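PDB 1A7S: azurocidin, which kills many Gram-negative bacteria, attracts monocytes and fibroblasts and binds heparin, as a member of the peptidase S1 family classed as a serine protease homolog. Local coordinates for residues L55-Y58 against R63-Q66; A99-T102 against T106-P109; S190-P195 against G199-T204. All blocks are in the same frame, centred on the assembly; numbering follows the deposited sequence.

Contacts 1 and 2 belong to the first beta-barrel and its exit, contact 3 to the second barrel on the opposite side of the chain's centre. Contact 2 lies on the surface, whereas contacts 1 and 3 are partly buried. The first two meet where Leu-55 CD1 packs on Ala-99 CB at 3.9 Å; nearest atoms of contacts 1 and 3 are about 17 Å apart. The chemistry follows the setting: contact 1 pins a loop with one carboxylate, contact 2 joins two parts of the inter-barrel linker mainly through aliphatic branches, with no hydrogen bond across, and contact 3, a strand hairpin, combines backbone bonds, bridging waters and stacked rings.

Contact 1 (L55-Y58 against R63-Q66); sequences LGAY and RERQ. With EOH (ethanol), chain E.
The flat carboxylate of Glu-64 comes up to the edge of the Tyr-58 ring, near the ring plane, with OE2 3.3 Å from Tyr-58 CB. Carbon C2 of an ethanol, probably from the crystallisation liquor, also lies at the ring edge; its position is doubtful, because it sits too close to the carbonyl of Ala-57. Elsewhere round the ring, Phe-140 meets Tyr-58 with the planes inclined by about 45°, and the phenol OH is hydrogen-bonded to the carbonyl of Ala-7.

Both segments belong to the loop between strands 51-55 and 69-77, probably the counterpart of the calcium-binding loop of trypsin. The bond across it runs from Tyr-58 N to Glu-64 OE1, 2.9 Å long and close to straight at 167°. The N-H uses the syn side of OE1 but arrives 22° out of the carboxylate plane. Glu-64 reaches that far because its chain is extended beyond CG, and its CB already points at the other segment. On the way OE1 passes Ala-57, coming to 3.4 Å from Ala-57 CA. As modelled, the ethanol hydroxyl donates to Gly-56 O at 2.9 Å, a carbonyl that Ser-67 OG also serves.

Each carboxylate oxygen therefore has its own backbone N-H, since Asp-59 N binds OE2 next to the Tyr-58 bond on OE1. Arg-68 adds a salt bridge to OE1. Two successive amides hold the group against rotation, and amides and arginine together would be expected to stabilise its negative charge, so that a single acidic side chain ties the loop across itself.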
# COMPACT_ATOMS: atom_id res chain seq x y z
N LEU A 55 -4.46 0.88 11.98
CA LEU A 55 -4.11 2.26 11.61
C LEU A 55 -3.44 2.95 12.79
O LEU A 55 -3.70 2.57 13.95
CB LEU A 55 -5.36 3.02 11.20
CG LEU A 55 -6.23 2.40 10.09
CD1 LEU A 55 -7.38 3.37 9.79
CD2 LEU A 55 -5.40 2.11 8.88
N GLY A 56 -2.67 3.97 12.56
CA GLY A 56 -2.03 4.70 13.62
C GLY A 56 -0.85 4.01 14.27
O GLY A 56 -0.37 4.47 15.31
N ALA A 57 -0.35 2.91 13.68
CA ALA A 57 0.76 2.22 14.28
C ALA A 57 2.09 2.89 13.98
O ALA A 57 2.26 3.54 12.95
CB ALA A 57 0.82 0.80 13.76
N TYR A 58 3.06 2.65 14.87
CA TYR A 58 4.44 3.06 14.63
C TYR A 58 5.32 1.82 14.79
O TYR A 58 5.91 1.35 13.78
CB TYR A 58 4.87 4.20 15.52
CG TYR A 58 6.31 4.62 15.36
CD1 TYR A 58 6.69 5.12 14.13
CD2 TYR A 58 7.22 4.49 16.38
CE1 TYR A 58 7.94 5.52 13.86
CE2 TYR A 58 8.58 4.92 16.10
CZ TYR A 58 8.87 5.39 14.83
OH TYR A 58 10.19 5.85 14.54
N ARG A 63 1.88 -1.69 21.94
CA ARG A 63 0.43 -1.56 21.94
C ARG A 63 -0.09 -0.25 21.43
O ARG A 63 -1.11 -0.17 20.74
CB ARG A 63 -0.17 -1.94 23.31
CG ARG A 63 0.08 -3.38 23.68
CD ARG A 63 -0.18 -3.72 25.11
NE ARG A 63 -1.43 -3.14 25.62
CZ ARG A 63 -1.56 -3.01 26.95
NH1 ARG A 63 -0.75 -3.82 27.68
NH2 ARG A 63 -2.34 -2.18 27.54
N GLU A 64 0.58 0.85 21.76
CA GLU A 64 0.27 2.17 21.27
C GLU A 64 -1.20 2.53 21.30
O GLU A 64 -1.81 3.04 20.35
CB GLU A 64 0.80 2.25 19.81
CG GLU A 64 2.24 1.98 19.69
CD GLU A 64 2.82 1.95 18.29
OE1 GLU A 64 2.08 1.57 17.35
OE2 GLU A 64 4.04 2.31 18.15
N ARG A 65 -1.80 2.39 22.53
CA ARG A 65 -3.24 2.51 22.66
C ARG A 65 -3.85 3.82 22.33
O ARG A 65 -5.01 3.92 21.94
CB ARG A 65 -3.71 1.95 24.06
CG ARG A 65 -3.77 0.41 23.92
CD ARG A 65 -3.09 -0.31 25.03
NE ARG A 65 -3.99 -1.31 25.63
CZ ARG A 65 -4.84 -0.88 26.60
NH1 ARG A 65 -5.30 0.35 26.51
NH2 ARG A 65 -5.04 -1.65 27.63
N GLN A 66 -3.09 4.91 22.54
CA GLN A 66 -3.62 6.23 22.28
C GLN A 66 -3.39 6.66 20.85
O GLN A 66 -3.92 7.69 20.50
CB GLN A 66 -3.11 7.29 23.25
CG GLN A 66 -3.67 7.30 24.64
CD GLN A 66 -3.14 6.20 25.51
OE1 GLN A 66 -1.94 6.13 25.74
NE2 GLN A 66 -3.99 5.25 25.85
C1 EOH E . 2.76 6.52 13.70
C2 EOH E . 3.52 5.95 12.65
O EOH E . 1.77 6.32 14.69

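Contact 2 (A99-T102 against T106-P109); sequences ANLT and TILP
Leu-101 and Ile-107 meet across a bend of the linker that joins the two beta-barrels of the chymotrypsin fold, between strands 91-95 and 122-127. Their side chains cross at a slant, and no hydrogen bond spans the two segments.

Leu-101 puts CG on the far side from its carbonyl carbon (chi1 -54°). With chi2 at 177°, CD1 continues the chain outward while CD2 branches off toward Ile-107. That second methyl does most of the touching: CD2 lies 3.9 Å from Ile-107 CG1. Ile-107 answers with its longer branch, running out straight to CD1, which is 4.0 Å from Leu-101 CD2. Its other branch, CG2, stands opposite the backbone N and takes no part in meeting the leucine.

Thr-106 makes the second, slighter touch. Its CB leads away from the other segment, yet CG2, set beside the backbone N, turns back far enough to lie near the carbonyl of Thr-102. The hydroxyl of Thr-102 is used locally, hydrogen-bonded to Ser-104 N in the turn between the segments.

Around this surface patch the linker is tied to both barrels. Ala-99 and Leu-108 make backbone hydrogen bonds with Ala-33 and Leu-30, in the region that possesses antibiotic activity, whereas Pro-109 makes one with Ala-185 of the second barrel. Asn-100, next to Leu-101, is a partial N-glycosylation site, although no sugar is present on it here. The end methyls of the two aliphatic side chains, Leu-101 CD1 and Ile-107 CD1, also approach, 4.2 Å apart.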
# COMPACT_ATOMS: atom_id res chain seq x y z
N ALA A 99 -13.09 5.12 10.55
CA ALA A 99 -11.93 5.49 11.32
C ALA A 99 -12.06 6.96 11.77
O ALA A 99 -12.66 7.78 11.09
CB ALA A 99 -10.69 5.41 10.41
N ASN A 100 -11.50 7.22 12.94
CA ASN A 100 -11.46 8.60 13.39
C ASN A 100 -10.23 9.27 12.77
O ASN A 100 -9.14 8.67 12.76
CB ASN A 100 -11.29 8.68 14.92
CG ASN A 100 -12.52 8.63 15.70
OD1 ASN A 100 -13.64 8.78 15.11
ND2 ASN A 100 -12.42 8.43 17.01
N LEU A 101 -10.38 10.49 12.33
CA LEU A 101 -9.21 11.21 11.74
C LEU A 101 -8.53 11.90 12.91
O LEU A 101 -9.08 12.75 13.58
CB LEU A 101 -9.64 12.16 10.64
CG LEU A 101 -10.49 11.44 9.54
CD1 LEU A 101 -10.96 12.43 8.53
CD2 LEU A 101 -9.67 10.29 8.95
N THR A 102 -7.27 11.56 13.15
CA THR A 102 -6.48 12.05 14.25
C THR A 102 -5.11 12.44 13.71
O THR A 102 -4.81 12.25 12.56
CB THR A 102 -6.30 10.97 15.34
OG1 THR A 102 -5.49 9.94 14.75
CG2 THR A 102 -7.62 10.33 15.72
N THR A 106 -4.82 9.51 9.02
CA THR A 106 -5.31 10.42 8.02
C THR A 106 -5.60 9.64 6.72
O THR A 106 -5.19 8.50 6.56
CB THR A 106 -4.19 11.48 7.65
OG1 THR A 106 -3.10 10.75 7.06
CG2 THR A 106 -3.78 12.29 8.80
N ILE A 107 -6.33 10.30 5.84
CA ILE A 107 -6.71 9.74 4.55
C ILE A 107 -5.69 10.21 3.51
O ILE A 107 -5.36 11.39 3.38
CB ILE A 107 -8.13 10.18 4.17
CG1 ILE A 107 -9.15 9.54 5.12
CG2 ILE A 107 -8.45 9.96 2.71
CD1 ILE A 107 -10.55 10.19 5.03
N LEU A 108 -5.27 9.27 2.66
CA LEU A 108 -4.37 9.55 1.55
C LEU A 108 -5.22 9.81 0.28
O LEU A 108 -5.98 8.95 -0.11
CB LEU A 108 -3.51 8.29 1.29
CG LEU A 108 -2.49 8.39 0.16
CD1 LEU A 108 -1.50 9.50 0.39
CD2 LEU A 108 -1.77 7.07 0.00
N PRO A 109 -5.06 10.97 -0.34
CA PRO A 109 -5.85 11.29 -1.53
C PRO A 109 -5.38 10.55 -2.77
O PRO A 109 -4.23 10.11 -2.87
CB PRO A 109 -5.61 12.82 -1.72
CG PRO A 109 -4.44 13.16 -0.93
CD PRO A 109 -4.28 12.13 0.14

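Contact 3 (S190-P195 against G199-T204); sequences SFSLGP and GPDFFT
Phe-202 N donates to Phe-191 O at 2.8 Å, the shortest of the three backbone hydrogen bonds between the two segments of this antiparallel hairpin in the second barrel of the chymotrypsin fold. In return Phe-202 O takes two donors, Ser-190 N at 3.0 Å and Phe-191 N at 3.2 Å. Two residues of one strand thus face one residue of the other, which is a classic beta bulge. In active relatives the corresponding segments form walls of the primary specificity pocket. Thr-204 OG1 is hydrogen-bonded to the backbone O of Asp-89, which probably corresponds to the triad aspartate of those enzymes.

Beyond the bulge, water takes over. Water 1 accepts from Ser-192 OG at 2.8 Å and donates to Asp-201 OD1 at 2.6 Å, bridging the two side chains while Asp-201 OD2 is held by Ile-170 N. Water 3 links Leu-193 N with Pro-200 O, and water 4 joins the carbonyls of Leu-193 and Gly-199. Direct strand pairing therefore gives way to a water-filled seam close to the cis peptide before Pro-200.

On the sheet face carrying Phe-191 and Phe-202, the rings form an offset stack, centroids 4.4 Å apart and planes only 13° from parallel. Phe-191 gets there by tucking CG between its own N and carbonyl carbon (chi1 68°), which lays the ring over the neighbouring side chain. Phe-202 CB then makes a CH-pi contact, 3.6 Å from the centroid of the Phe-191 ring. Both phenylalanine side chains also touch Arg-155. The nearest carbons of the two rings are Phe-191 CZ and Phe-202 CG, 3.4 Å apart.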
# COMPACT_ATOMS: atom_id res chain seq x y z
N SER A 190 2.90 -4.09 -5.65
CA SER A 190 2.45 -5.37 -6.17
C SER A 190 3.52 -6.41 -6.19
O SER A 190 3.39 -7.46 -5.54
CB SER A 190 1.76 -5.23 -7.49
OG SER A 190 1.33 -6.38 -8.10
N PHE A 191 4.59 -6.23 -6.95
CA PHE A 191 5.65 -7.23 -7.01
C PHE A 191 6.94 -6.60 -7.42
O PHE A 191 6.98 -5.48 -7.95
CB PHE A 191 5.24 -8.39 -7.93
CG PHE A 191 5.15 -8.02 -9.40
CD1 PHE A 191 4.01 -7.49 -9.95
CD2 PHE A 191 6.24 -8.19 -10.26
CE1 PHE A 191 3.92 -7.13 -11.29
CE2 PHE A 191 6.14 -7.85 -11.60
CZ PHE A 191 4.96 -7.31 -12.13
N SER A 192 8.03 -7.34 -7.31
CA SER A 192 9.29 -7.02 -7.99
C SER A 192 9.92 -8.41 -8.37
O SER A 192 9.48 -9.41 -7.77
CB SER A 192 10.23 -6.23 -7.16
OG SER A 192 10.52 -6.78 -5.89
N LEU A 193 10.84 -8.37 -9.26
CA LEU A 193 11.53 -9.63 -9.66
C LEU A 193 12.96 -9.53 -9.19
O LEU A 193 13.61 -8.48 -9.14
CB LEU A 193 11.40 -9.82 -11.18
CG LEU A 193 9.99 -9.62 -11.74
CD1 LEU A 193 10.04 -9.30 -13.21
CD2 LEU A 193 9.06 -10.78 -11.42
N GLY A 194 13.51 -10.69 -8.89
CA GLY A 194 14.87 -10.80 -8.45
C GLY A 194 14.91 -10.34 -6.97
O GLY A 194 13.91 -10.19 -6.32
N PRO A 195 16.13 -10.07 -6.56
CA PRO A 195 16.34 -9.62 -5.19
C PRO A 195 15.55 -8.35 -4.96
O PRO A 195 15.47 -7.48 -5.83
CB PRO A 195 17.86 -9.29 -5.18
CG PRO A 195 18.40 -10.25 -6.21
CD PRO A 195 17.37 -10.19 -7.33
N GLY A 199 15.37 -3.82 -8.92
CA GLY A 199 14.50 -2.94 -9.71
C GLY A 199 14.07 -3.55 -11.02
O GLY A 199 14.76 -4.39 -11.63
N PRO A 200 12.99 -3.06 -11.56
CA PRO A 200 12.12 -2.07 -10.97
C PRO A 200 11.12 -2.71 -9.98
O PRO A 200 10.90 -3.89 -9.99
CB PRO A 200 11.36 -1.54 -12.19
CG PRO A 200 11.41 -2.58 -13.18
CD PRO A 200 12.64 -3.41 -12.93
N ASP A 201 10.51 -1.86 -9.19
CA ASP A 201 9.34 -2.26 -8.38
C ASP A 201 8.10 -1.98 -9.24
O ASP A 201 8.02 -0.94 -9.90
CB ASP A 201 9.28 -1.42 -7.11
CG ASP A 201 10.29 -1.91 -6.07
OD1 ASP A 201 10.74 -3.07 -6.20
OD2 ASP A 201 10.46 -1.15 -5.08
N PHE A 202 7.14 -2.91 -9.17
CA PHE A 202 5.90 -2.75 -9.88
C PHE A 202 4.76 -2.44 -8.89
O PHE A 202 4.49 -3.24 -7.99
CB PHE A 202 5.56 -4.06 -10.64
CG PHE A 202 6.44 -4.30 -11.82
CD1 PHE A 202 7.75 -4.69 -11.64
CD2 PHE A 202 5.98 -4.11 -13.10
CE1 PHE A 202 8.56 -4.99 -12.69
CE2 PHE A 202 6.77 -4.41 -14.17
CZ PHE A 202 8.06 -4.81 -14.01
N PHE A 203 4.09 -1.32 -9.15
CA PHE A 203 2.95 -0.88 -8.39
C PHE A 203 1.72 -0.86 -9.30
O PHE A 203 1.81 -0.48 -10.46
CB PHE A 203 3.18 0.58 -7.88
CG PHE A 203 4.29 0.70 -6.89
CD1 PHE A 203 5.58 0.87 -7.27
CD2 PHE A 203 4.01 0.69 -5.54
CE1 PHE A 203 6.62 0.97 -6.39
CE2 PHE A 203 5.02 0.84 -4.61
CZ PHE A 203 6.34 0.92 -5.03
N THR A 204 0.59 -1.28 -8.80
CA THR A 204 -0.67 -1.14 -9.57
C THR A 204 -0.91 0.32 -9.83
O THR A 204 -0.76 1.15 -8.92
CB THR A 204 -1.80 -1.73 -8.71
OG1 THR A 204 -1.37 -3.03 -8.36
CG2 THR A 204 -3.14 -1.71 -9.49
O HOH W 1 11.92 -4.77 -4.55
O HOH W 2 13.74 -6.06 -7.57
O HOH W 3 11.96 -6.20 -10.23
O HOH W 4 15.37 -7.18 -10.74